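Local coordinates for putative uncharacterized protein PH0300 (Pyrococcus horikoshii, PDB 3VRH) that catalyses the ATP-dependent 2-thiolation of 5-methyluridine 54 in the T loop of tRNA, which stabilises tRNA against heat in thermophiles, at residues E9-I14 / E24-Y29; R32-T37 / K194-V199; E88-Y93 / E214-E219; D158-F163 / N248-Y253. All blocks are in the same frame, centred on the assembly; numbering follows the deposited sequence.

Contact 1. Residues E9-I14 / E24-Y29. With ZN (zinc ion), chain B.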
# COMPACT_ATOMS: atom_id res chain seq x y z
N GLU A 9 39.34 2.83 5.97
CA GLU A 9 38.21 2.92 6.89
C GLU A 9 36.87 2.85 6.15
O GLU A 9 36.71 3.41 5.06
CB GLU A 9 38.30 4.20 7.72
CG GLU A 9 37.39 4.19 8.96
CD GLU A 9 37.65 5.36 9.91
OE1 GLU A 9 38.20 6.39 9.46
OE2 GLU A 9 37.30 5.24 11.11
N ALA A 10 35.91 2.15 6.74
CA ALA A 10 34.60 2.00 6.13
C ALA A 10 33.93 3.36 5.98
O ALA A 10 33.99 4.18 6.89
CB ALA A 10 33.74 1.07 6.96
N TYR A 11 33.32 3.61 4.84
CA TYR A 11 32.62 4.87 4.63
C TYR A 11 31.13 4.66 4.82
O TYR A 11 30.41 5.56 5.25
CB TYR A 11 32.89 5.39 3.23
CG TYR A 11 32.05 6.58 2.80
CD1 TYR A 11 32.18 7.81 3.43
CD2 TYR A 11 31.17 6.48 1.73
CE1 TYR A 11 31.44 8.90 3.02
CE2 TYR A 11 30.43 7.57 1.30
CZ TYR A 11 30.57 8.78 1.96
OH TYR A 11 29.84 9.89 1.57
N ILE A 12 30.67 3.46 4.49
CA ILE A 12 29.25 3.16 4.58
C ILE A 12 29.04 1.65 4.68
O ILE A 12 29.88 0.87 4.21
CB ILE A 12 28.52 3.75 3.36
CG1 ILE A 12 27.00 3.58 3.49
CG2 ILE A 12 29.06 3.14 2.08
CD1 ILE A 12 26.22 4.26 2.38
N LYS A 13 27.94 1.23 5.31
CA LYS A 13 27.53 -0.18 5.31
C LYS A 13 26.46 -0.43 4.25
O LYS A 13 25.43 0.22 4.24
CB LYS A 13 27.04 -0.62 6.68
CG LYS A 13 26.60 -2.09 6.72
CD LYS A 13 26.32 -2.55 8.16
CE LYS A 13 26.07 -4.06 8.24
NZ LYS A 13 24.68 -4.45 7.84
N ILE A 14 26.74 -1.35 3.34
CA ILE A 14 25.79 -1.74 2.31
C ILE A 14 25.10 -3.00 2.80
O ILE A 14 25.76 -3.93 3.27
CB ILE A 14 26.50 -2.02 0.97
CG1 ILE A 14 27.30 -0.80 0.51
CG2 ILE A 14 25.49 -2.46 -0.10
CD1 ILE A 14 26.47 0.45 0.40
N GLU A 24 35.98 5.07 -1.98
CA GLU A 24 36.24 4.78 -3.38
C GLU A 24 35.56 3.51 -3.84
O GLU A 24 35.05 3.45 -4.96
CB GLU A 24 37.74 4.72 -3.65
CG GLU A 24 38.41 6.08 -3.63
CD GLU A 24 37.82 7.04 -4.66
OE1 GLU A 24 37.59 6.60 -5.82
OE2 GLU A 24 37.58 8.22 -4.32
N HIS A 25 35.53 2.51 -2.97
CA HIS A 25 34.85 1.26 -3.31
C HIS A 25 33.34 1.40 -3.26
O HIS A 25 32.63 0.64 -3.93
CB HIS A 25 35.34 0.08 -2.44
CG HIS A 25 36.61 -0.52 -2.93
ND1 HIS A 25 37.79 -0.40 -2.24
CD2 HIS A 25 36.91 -1.17 -4.08
CE1 HIS A 25 38.77 -0.98 -2.92
NE2 HIS A 25 38.26 -1.46 -4.04
N PHE A 26 32.85 2.35 -2.46
CA PHE A 26 31.43 2.66 -2.50
C PHE A 26 31.04 3.31 -3.83
O PHE A 26 30.04 2.94 -4.44
CB PHE A 26 31.02 3.59 -1.35
CG PHE A 26 29.64 4.15 -1.51
CD1 PHE A 26 28.52 3.32 -1.44
CD2 PHE A 26 29.46 5.50 -1.77
CE1 PHE A 26 27.25 3.83 -1.61
CE2 PHE A 26 28.18 6.02 -1.93
CZ PHE A 26 27.07 5.19 -1.85
N LYS A 27 31.84 4.30 -4.26
CA LYS A 27 31.62 4.98 -5.54
C LYS A 27 31.52 3.95 -6.65
O LYS A 27 30.59 3.96 -7.45
CB LYS A 27 32.75 5.98 -5.82
CG LYS A 27 32.55 7.31 -5.11
CD LYS A 27 33.84 8.13 -4.93
CE LYS A 27 34.57 8.40 -6.23
NZ LYS A 27 35.64 9.44 -6.04
N GLU A 28 32.49 3.04 -6.65
CA GLU A 28 32.55 1.95 -7.62
C GLU A 28 31.32 1.05 -7.56
O GLU A 28 30.71 0.75 -8.59
CB GLU A 28 33.83 1.14 -7.41
CG GLU A 28 33.94 -0.09 -8.30
CD GLU A 28 35.32 -0.75 -8.25
OE1 GLU A 28 36.13 -0.45 -7.34
OE2 GLU A 28 35.60 -1.59 -9.14
N TYR A 29 30.95 0.63 -6.35
CA TYR A 29 29.72 -0.15 -6.19
C TYR A 29 28.51 0.60 -6.76
O TYR A 29 27.68 0.02 -7.47
CB TYR A 29 29.52 -0.50 -4.71
CG TYR A 29 28.08 -0.73 -4.28
CD1 TYR A 29 27.29 0.33 -3.86
CD2 TYR A 29 27.52 -2.01 -4.29
CE1 TYR A 29 25.98 0.14 -3.47
CE2 TYR A 29 26.20 -2.22 -3.90
CZ TYR A 29 25.44 -1.13 -3.49
OH TYR A 29 24.12 -1.29 -3.09
ZN ZN B . 38.06 -0.07 -0.06
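Phe26, near the start of helix 23-40, packs against Tyr11, Ile12 and Ile14, and its flat ring suits a place where three side chains converge. His25 just before it takes no part in this packing and binds the zinc ion through ND1 at 2.2 Å, with Cys3, Cys6 and Cys22. CD2 of Phe26 lies 3.8 Å from CE2 of Tyr11, which meets it with the ring edge; the two planes are inclined at 52°. On the CD1 side the methyl CG2 of Ile12 comes to 3.6 Å, and CD1 of Ile14 also approaches. One turn on, Tyr29 holds its CG anti to the backbone N (chi1 154°), which carries the ring to Ile14: CG1 lies above one face, while CG2 is 3.6 Å from CZ. Tyr11 and Ile12 lie together opposite Leu21 of strand 19-21 in a classic beta bulge, and this may help both side chains reach Phe26. The tyrosine hydroxyls have partners beyond the contact, Ala206 O for Tyr11 and Glu203 for Tyr29. No hydrogen bond crosses between the segments: hydrophobic packing joins hairpin and helix, beside a zinc site whose coordination bonds join the N-terminal loop to the start of the helix.

Contact 2. Residues R32-T37 / K194-V199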
# COMPACT_ATOMS: atom_id res chain seq x y z
N ARG A 32 28.68 0.80 -10.60
CA ARG A 32 28.38 -0.52 -11.15
C ARG A 32 26.90 -0.87 -11.08
O ARG A 32 26.32 -1.34 -12.05
CB ARG A 32 29.17 -1.60 -10.41
CG ARG A 32 30.65 -1.58 -10.71
CD ARG A 32 31.39 -2.53 -9.78
NE ARG A 32 32.81 -2.60 -10.11
CZ ARG A 32 33.32 -3.38 -11.06
NH1 ARG A 32 32.52 -4.17 -11.77
NH2 ARG A 32 34.62 -3.38 -11.29
N LYS A 33 26.29 -0.64 -9.92
CA LYS A 33 24.86 -0.90 -9.76
C LYS A 33 24.03 -0.14 -10.80
O LYS A 33 23.13 -0.69 -11.43
CB LYS A 33 24.39 -0.54 -8.36
CG LYS A 33 22.97 -0.99 -8.05
CD LYS A 33 22.78 -1.19 -6.55
CE LYS A 33 22.23 -2.59 -6.21
NZ LYS A 33 22.12 -2.85 -4.72
N VAL A 34 24.36 1.14 -11.00
CA VAL A 34 23.61 1.94 -11.96
C VAL A 34 23.82 1.37 -13.37
O VAL A 34 22.88 1.25 -14.16
CB VAL A 34 24.02 3.43 -11.91
CG1 VAL A 34 23.36 4.21 -13.03
CG2 VAL A 34 23.63 4.03 -10.55
N SER A 35 25.06 1.01 -13.67
CA SER A 35 25.38 0.38 -14.94
C SER A 35 24.60 -0.94 -15.13
O SER A 35 24.07 -1.21 -16.20
CB SER A 35 26.87 0.11 -15.03
OG SER A 35 27.15 -0.45 -16.28
N ARG A 36 24.53 -1.73 -14.07
CA ARG A 36 23.74 -2.96 -14.08
C ARG A 36 22.27 -2.69 -14.37
O ARG A 36 21.63 -3.43 -15.12
CB ARG A 36 23.90 -3.71 -12.76
CG ARG A 36 25.30 -4.31 -12.60
CD ARG A 36 25.65 -4.68 -11.15
NE ARG A 36 27.04 -5.14 -11.05
CZ ARG A 36 27.74 -5.24 -9.92
NH1 ARG A 36 27.17 -4.92 -8.76
NH2 ARG A 36 29.00 -5.67 -9.95
N THR A 37 21.74 -1.61 -13.81
CA THR A 37 20.35 -1.22 -14.03
C THR A 37 20.08 -0.83 -15.47
O THR A 37 19.08 -1.26 -16.04
CB THR A 37 19.93 -0.06 -13.12
OG1 THR A 37 20.11 -0.44 -11.76
CG2 THR A 37 18.47 0.30 -13.36
N LYS A 194 14.96 5.78 -15.79
CA LYS A 194 15.32 6.03 -14.39
C LYS A 194 16.52 5.14 -14.05
O LYS A 194 16.35 4.02 -13.54
CB LYS A 194 14.12 5.70 -13.46
CG LYS A 194 12.93 6.62 -13.64
CD LYS A 194 11.73 6.24 -12.76
CE LYS A 194 10.57 7.21 -13.01
NZ LYS A 194 9.41 6.98 -12.09
N PRO A 195 17.73 5.62 -14.36
CA PRO A 195 18.96 4.86 -14.09
C PRO A 195 19.24 4.60 -12.60
O PRO A 195 19.98 3.68 -12.27
CB PRO A 195 20.06 5.76 -14.68
CG PRO A 195 19.35 6.68 -15.65
CD PRO A 195 17.99 6.88 -15.08
N LEU A 196 18.67 5.41 -11.72
CA LEU A 196 18.88 5.22 -10.30
C LEU A 196 17.79 4.33 -9.68
O LEU A 196 17.64 4.29 -8.46
CB LEU A 196 18.91 6.56 -9.57
CG LEU A 196 19.97 7.57 -10.02
CD1 LEU A 196 20.04 8.70 -9.00
CD2 LEU A 196 21.35 6.91 -10.24
N TYR A 197 17.06 3.62 -10.54
CA TYR A 197 15.96 2.75 -10.10
C TYR A 197 16.28 1.82 -8.93
O TYR A 197 15.41 1.56 -8.11
CB TYR A 197 15.42 1.92 -11.27
CG TYR A 197 13.98 1.47 -11.09
CD1 TYR A 197 12.93 2.38 -11.21
CD2 TYR A 197 13.67 0.13 -10.82
CE1 TYR A 197 11.60 1.98 -11.04
CE2 TYR A 197 12.36 -0.29 -10.67
CZ TYR A 197 11.32 0.64 -10.78
OH TYR A 197 9.99 0.22 -10.62
N GLU A 198 17.51 1.33 -8.86
CA GLU A 198 17.82 0.27 -7.89
C GLU A 198 18.73 0.70 -6.75
O GLU A 198 19.07 -0.12 -5.88
CB GLU A 198 18.40 -0.97 -8.59
CG GLU A 198 17.48 -1.54 -9.66
CD GLU A 198 18.00 -2.85 -10.23
OE1 GLU A 198 18.78 -2.81 -11.20
OE2 GLU A 198 17.63 -3.91 -9.69
N VAL A 199 19.14 1.97 -6.76
CA VAL A 199 19.90 2.50 -5.64
C VAL A 199 18.94 3.17 -4.66
O VAL A 199 17.88 3.66 -5.06
CB VAL A 199 21.01 3.49 -6.08
CG1 VAL A 199 22.09 2.78 -6.86
CG2 VAL A 199 20.41 4.64 -6.89
O HOH W 1 20.69 -0.53 -3.94
O HOH W 2 20.08 1.85 -10.23
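With OG1 beside its backbone N (chi1 -59°), Thr37 presents the hydroxyl to the carboxylate of Glu198, whose chain, extended beyond CG, runs back past it in the opposite direction. OG1 is 2.8 Å from Glu198 OE1 and 3.0 Å from Lys33 O of the preceding helical turn. A water donates to Thr37 OG1 and to Pro195 O and accepts from Glu198 N, and the small, branched threonine serves both this polar network and, through CG2, the packing against CB of Tyr197. Alongside this polar group, Val34 fills the apolar part: CG1 rests 4.0 Å from Pro195 CB, and CG2 lies 3.7 Å from Leu196 CD2. Lys33 slides along Val199 with its methylenes, CD being 4.0 Å from CG1, while its NZ bonds Tyr29 OH and also a second water, which donates to Glu198 O. Lysine fits here because its shaft is greasy and its end polar. Two overlapping type I turns, 194-197 and 196-199, shape this loop between strand 191-193 and helix 201-211 of the PP-loop region, with Leu196 close to ATP-binding Gly154. The two waters and the threonine hydroxyl satisfy polar groups facing the helix, letting the loop pack on helix 23-40.

Contact 3. Residues E88-Y93 / E214-E219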
# COMPACT_ATOMS: atom_id res chain seq x y z
N GLU A 88 16.76 31.51 -7.89
CA GLU A 88 18.10 31.99 -8.22
C GLU A 88 19.15 31.07 -7.57
O GLU A 88 20.08 30.64 -8.22
CB GLU A 88 18.30 33.44 -7.77
CG GLU A 88 17.24 34.45 -8.29
CD GLU A 88 16.08 34.71 -7.30
OE1 GLU A 88 15.69 33.79 -6.56
OE2 GLU A 88 15.54 35.85 -7.26
N LYS A 89 18.96 30.76 -6.29
CA LYS A 89 19.90 29.86 -5.61
C LYS A 89 19.84 28.46 -6.22
O LYS A 89 20.88 27.82 -6.39
CB LYS A 89 19.67 29.82 -4.08
CG LYS A 89 20.71 28.95 -3.35
CD LYS A 89 20.46 28.77 -1.84
CE LYS A 89 20.79 30.03 -1.04
NZ LYS A 89 22.15 30.55 -1.38
N SER A 90 18.64 28.00 -6.56
CA SER A 90 18.48 26.67 -7.19
C SER A 90 19.21 26.56 -8.53
O SER A 90 19.89 25.57 -8.81
CB SER A 90 17.00 26.32 -7.37
OG SER A 90 16.32 26.19 -6.11
N GLU A 91 19.03 27.56 -9.38
CA GLU A 91 19.73 27.59 -10.65
C GLU A 91 21.24 27.59 -10.42
O GLU A 91 21.97 26.93 -11.15
CB GLU A 91 19.33 28.81 -11.46
CG GLU A 91 19.97 28.86 -12.83
CD GLU A 91 19.44 29.99 -13.70
OE1 GLU A 91 18.21 30.03 -13.95
OE2 GLU A 91 20.25 30.82 -14.13
N GLU A 92 21.70 28.32 -9.41
CA GLU A 92 23.13 28.39 -9.13
C GLU A 92 23.68 27.03 -8.74
O GLU A 92 24.79 26.67 -9.15
CB GLU A 92 23.47 29.44 -8.06
CG GLU A 92 23.31 30.89 -8.51
CD GLU A 92 24.02 31.19 -9.83
OE1 GLU A 92 25.23 30.85 -9.96
OE2 GLU A 92 23.38 31.76 -10.75
N TYR A 93 22.91 26.26 -7.95
CA TYR A 93 23.30 24.90 -7.57
C TYR A 93 23.38 23.98 -8.80
O TYR A 93 24.32 23.19 -8.95
CB TYR A 93 22.34 24.34 -6.49
CG TYR A 93 22.80 24.72 -5.10
CD1 TYR A 93 22.47 25.94 -4.55
CD2 TYR A 93 23.62 23.88 -4.36
CE1 TYR A 93 22.93 26.32 -3.30
CE2 TYR A 93 24.07 24.24 -3.10
CZ TYR A 93 23.73 25.46 -2.57
OH TYR A 93 24.18 25.84 -1.33
N GLU A 214 27.10 19.39 -4.31
CA GLU A 214 26.27 20.15 -3.39
C GLU A 214 24.91 20.37 -4.04
O GLU A 214 24.81 20.59 -5.25
CB GLU A 214 26.91 21.49 -3.07
CG GLU A 214 28.36 21.41 -2.61
CD GLU A 214 29.08 22.74 -2.82
OE1 GLU A 214 28.92 23.65 -1.97
OE2 GLU A 214 29.79 22.88 -3.84
N TYR A 215 23.86 20.34 -3.24
CA TYR A 215 22.50 20.37 -3.77
C TYR A 215 21.53 21.04 -2.83
O TYR A 215 21.78 21.15 -1.63
CB TYR A 215 22.03 18.94 -4.07
CG TYR A 215 22.19 17.99 -2.90
CD1 TYR A 215 23.35 17.23 -2.74
CD2 TYR A 215 21.19 17.86 -1.96
CE1 TYR A 215 23.49 16.36 -1.65
CE2 TYR A 215 21.32 16.99 -0.88
CZ TYR A 215 22.46 16.25 -0.73
OH TYR A 215 22.55 15.40 0.35
N ILE A 216 20.40 21.47 -3.38
CA ILE A 216 19.29 21.97 -2.58
C ILE A 216 18.42 20.79 -2.12
O ILE A 216 18.46 19.71 -2.72
CB ILE A 216 18.43 22.94 -3.41
CG1 ILE A 216 17.59 22.16 -4.43
CG2 ILE A 216 19.30 23.95 -4.13
CD1 ILE A 216 17.04 23.02 -5.56
N VAL A 217 17.64 21.00 -1.08
CA VAL A 217 16.72 19.97 -0.60
C VAL A 217 15.34 20.02 -1.26
O VAL A 217 14.71 18.98 -1.47
CB VAL A 217 16.48 20.04 0.91
CG1 VAL A 217 15.79 18.78 1.37
CG2 VAL A 217 17.79 20.22 1.65
N GLU A 218 14.85 21.21 -1.60
CA GLU A 218 13.48 21.29 -2.11
C GLU A 218 13.38 22.13 -3.37
O GLU A 218 13.72 23.31 -3.38
CB GLU A 218 12.54 21.83 -1.03
CG GLU A 218 11.08 21.57 -1.32
CD GLU A 218 10.20 21.80 -0.09
OE1 GLU A 218 8.95 21.66 -0.19
OE2 GLU A 218 10.77 22.11 0.99
N GLU A 219 12.92 21.50 -4.44
CA GLU A 219 12.77 22.17 -5.73
C GLU A 219 11.59 23.15 -5.71
O GLU A 219 11.74 24.33 -6.00
CB GLU A 219 12.57 21.13 -6.85
CG GLU A 219 12.36 21.73 -8.22
CD GLU A 219 12.20 20.66 -9.31
OE1 GLU A 219 12.09 19.45 -8.98
OE2 GLU A 219 12.20 21.04 -10.51
O HOH W 3 14.08 25.49 -7.12
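Tyr93 and Ile216 bury the most surface here, with Ser90 next. Tyr93 brings its ring up to the backbone of residues 214-216. Ile216 CG2 approaches obliquely and comes to 3.7 Å from CG of the ring, and at the ring edge CD2 stands 3.6 Å from Glu214 O, near the ring plane. That carbonyl is also bonded by Gln97 NE2. A broad aromatic suits this position because it can cover backbone and side chain at once; CE2 additionally touches Glu214 CB. Ile216 holds CG1 between its backbone N and carbonyl carbon (chi1 74°), and the chain then runs on to Ser90, where CD1 packs 3.3 Å from OG. The small serine leaves room for this methyl one helical turn before Tyr93. Its hydroxyl is also 2.6 Å from a water that donates to Glu219 O, so a solvent bridge extends the contact to Glu219. Glu214 and Glu219 form salt bridges with Lys96 and Lys135, respectively. The contact places the loop that leads into Cys220, a ligand of the [4Fe-4S] cluster, against helix 87-101 of the PP-loop domain, an ATP pyrophosphatase-type alpha/beta fold; the side chain of Ile216 lies about 7 Å from the bound bicine, and its backbone bonds to Gly56 of the nucleotide-binding loop.

Contact 4. Residues D158-F163 / N248-Y253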
# COMPACT_ATOMS: atom_id res chain seq x y z
N ASP A 158 13.63 4.48 -3.36
CA ASP A 158 12.73 5.09 -2.37
C ASP A 158 11.64 5.95 -3.00
O ASP A 158 10.50 5.96 -2.55
CB ASP A 158 13.51 5.88 -1.32
CG ASP A 158 14.46 5.01 -0.51
OD1 ASP A 158 15.62 4.83 -0.91
OD2 ASP A 158 14.04 4.49 0.54
N ASP A 159 11.99 6.67 -4.07
CA ASP A 159 10.98 7.41 -4.82
C ASP A 159 9.92 6.50 -5.43
O ASP A 159 8.72 6.75 -5.26
CB ASP A 159 11.62 8.26 -5.91
CG ASP A 159 12.61 9.25 -5.35
OD1 ASP A 159 12.24 9.88 -4.33
OD2 ASP A 159 13.74 9.37 -5.86
N GLU A 160 10.35 5.45 -6.14
CA GLU A 160 9.41 4.51 -6.74
C GLU A 160 8.50 3.89 -5.66
O GLU A 160 7.29 3.82 -5.84
CB GLU A 160 10.14 3.41 -7.51
CG GLU A 160 9.20 2.39 -8.23
CD GLU A 160 8.60 2.93 -9.54
OE1 GLU A 160 8.52 4.17 -9.70
OE2 GLU A 160 8.23 2.12 -10.43
N ALA A 161 9.09 3.49 -4.54
CA ALA A 161 8.35 2.83 -3.46
C ALA A 161 7.27 3.75 -2.88
O ALA A 161 6.11 3.36 -2.74
CB ALA A 161 9.30 2.34 -2.37
N SER A 162 7.66 4.98 -2.55
CA SER A 162 6.75 5.98 -1.99
C SER A 162 5.66 6.42 -2.98
O SER A 162 4.51 6.60 -2.60
CB SER A 162 7.53 7.20 -1.49
OG SER A 162 8.07 7.91 -2.57
N PHE A 163 6.04 6.60 -4.24
CA PHE A 163 5.09 6.89 -5.31
C PHE A 163 4.11 5.74 -5.42
O PHE A 163 2.90 5.97 -5.51
CB PHE A 163 5.83 7.17 -6.64
CG PHE A 163 5.09 6.74 -7.90
CD1 PHE A 163 4.39 7.67 -8.67
CD2 PHE A 163 5.13 5.41 -8.34
CE1 PHE A 163 3.73 7.27 -9.84
CE2 PHE A 163 4.45 5.01 -9.49
CZ PHE A 163 3.75 5.94 -10.25
N ASN A 248 11.28 -5.61 -2.05
CA ASN A 248 10.28 -6.65 -2.26
C ASN A 248 8.98 -6.07 -2.83
O ASN A 248 8.40 -6.62 -3.77
CB ASN A 248 10.04 -7.40 -0.94
CG ASN A 248 9.05 -8.53 -1.07
OD1 ASN A 248 9.22 -9.44 -1.89
ND2 ASN A 248 8.01 -8.49 -0.26
N PHE A 249 8.56 -4.94 -2.28
CA PHE A 249 7.40 -4.20 -2.77
C PHE A 249 7.51 -3.83 -4.24
O PHE A 249 6.58 -4.05 -5.03
CB PHE A 249 7.23 -2.94 -1.92
CG PHE A 249 5.98 -2.16 -2.21
CD1 PHE A 249 4.77 -2.81 -2.47
CD2 PHE A 249 6.00 -0.76 -2.18
CE1 PHE A 249 3.62 -2.09 -2.70
CE2 PHE A 249 4.83 -0.02 -2.42
CZ PHE A 249 3.64 -0.70 -2.67
N VAL A 250 8.66 -3.26 -4.63
CA VAL A 250 8.82 -2.80 -6.01
C VAL A 250 8.92 -3.98 -6.97
O VAL A 250 8.36 -3.96 -8.05
CB VAL A 250 10.05 -1.89 -6.17
CG1 VAL A 250 10.37 -1.65 -7.64
CG2 VAL A 250 9.83 -0.56 -5.44
N ARG A 251 9.65 -5.02 -6.55
CA ARG A 251 9.78 -6.23 -7.35
C ARG A 251 8.41 -6.84 -7.60
O ARG A 251 8.04 -7.16 -8.73
CB ARG A 251 10.69 -7.23 -6.63
CG ARG A 251 10.80 -8.62 -7.25
CD ARG A 251 11.61 -9.57 -6.33
NE ARG A 251 11.69 -10.93 -6.85
CZ ARG A 251 12.09 -12.00 -6.16
NH1 ARG A 251 12.12 -13.20 -6.74
NH2 ARG A 251 12.46 -11.88 -4.88
N GLY A 252 7.62 -6.96 -6.53
CA GLY A 252 6.28 -7.48 -6.69
C GLY A 252 5.49 -6.62 -7.66
O GLY A 252 4.77 -7.13 -8.50
N TYR A 253 5.65 -5.31 -7.54
CA TYR A 253 4.91 -4.38 -8.40
C TYR A 253 5.21 -4.57 -9.89
O TYR A 253 4.30 -4.50 -10.73
CB TYR A 253 5.21 -2.92 -8.02
CG TYR A 253 4.76 -1.96 -9.09
CD1 TYR A 253 3.41 -1.73 -9.32
CD2 TYR A 253 5.68 -1.29 -9.88
CE1 TYR A 253 2.98 -0.87 -10.30
CE2 TYR A 253 5.27 -0.41 -10.85
CZ TYR A 253 3.93 -0.21 -11.06
OH TYR A 253 3.52 0.67 -12.05
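Ala161 and Val250 form the apolar centre of this crossing, where the helix backbones come nearest. CG2 of Val250 lies 4.3 Å from Ala161 CB and also reaches 4.1 Å from CG of Glu160. Val250 has CG1 anti to its backbone N (chi1 168°), which leaves CG2 to meet Ala161 and Glu160. The small alanine accommodates the valine methyl; the axes of segments 158-163 and 248-253 approach to 9.7 Å and cross at 70°.

The remaining contacts pair aromatic rings with oxygens. Phe249 brings its edge to the carbonyl of Ala161, with CE2 3.6 Å from O and that oxygen in the ring plane; the positive ring rim probably suits the carbonyl. Tyr253 CE2 is 3.9 Å from Glu160 OE2, which comes in obliquely, the carboxylate and ring planes being 76° apart. OE2 of the buried Glu160 is well supplied, by the hydroxyl of Tyr197 and the amide of Gly180. Tyr253 OH bonds to Leu176 O. No hydrogen bond links the two segments directly.

Helix 157-169 carries Asp159, part of the bicine pocket, and is flanked by helix 228-241, where Leu235 touches Ala161. Across the subunit interface Phe249 meets Trp171 of the second subunit with nearly parallel rings, so helix 245-256 is packed between helix 157-169 of its own chain and the second subunit.

In the fold
From the N terminus, contact 1 closes first, folding the N-terminal hairpin beside the zinc site onto the start of helix 23-40. The same helix then opens contact 2, whose long loop of 156 residues returns after strand 191-193 and brings the zinc module's helix against the PP-loop domain. Contact 3 opens inside that loop and ends beyond it, at the chain that leads to the cluster cysteine, so the two cross. Contact 4 opens later still and closes last, crossing both contact 2 and contact 3 and tying helix 157-169 to helix 245-256. Contacts 2 and 4 meet directly, through Tyr197 and Glu160; contact 3 stands apart, about 24 Å from contact 2 between centres.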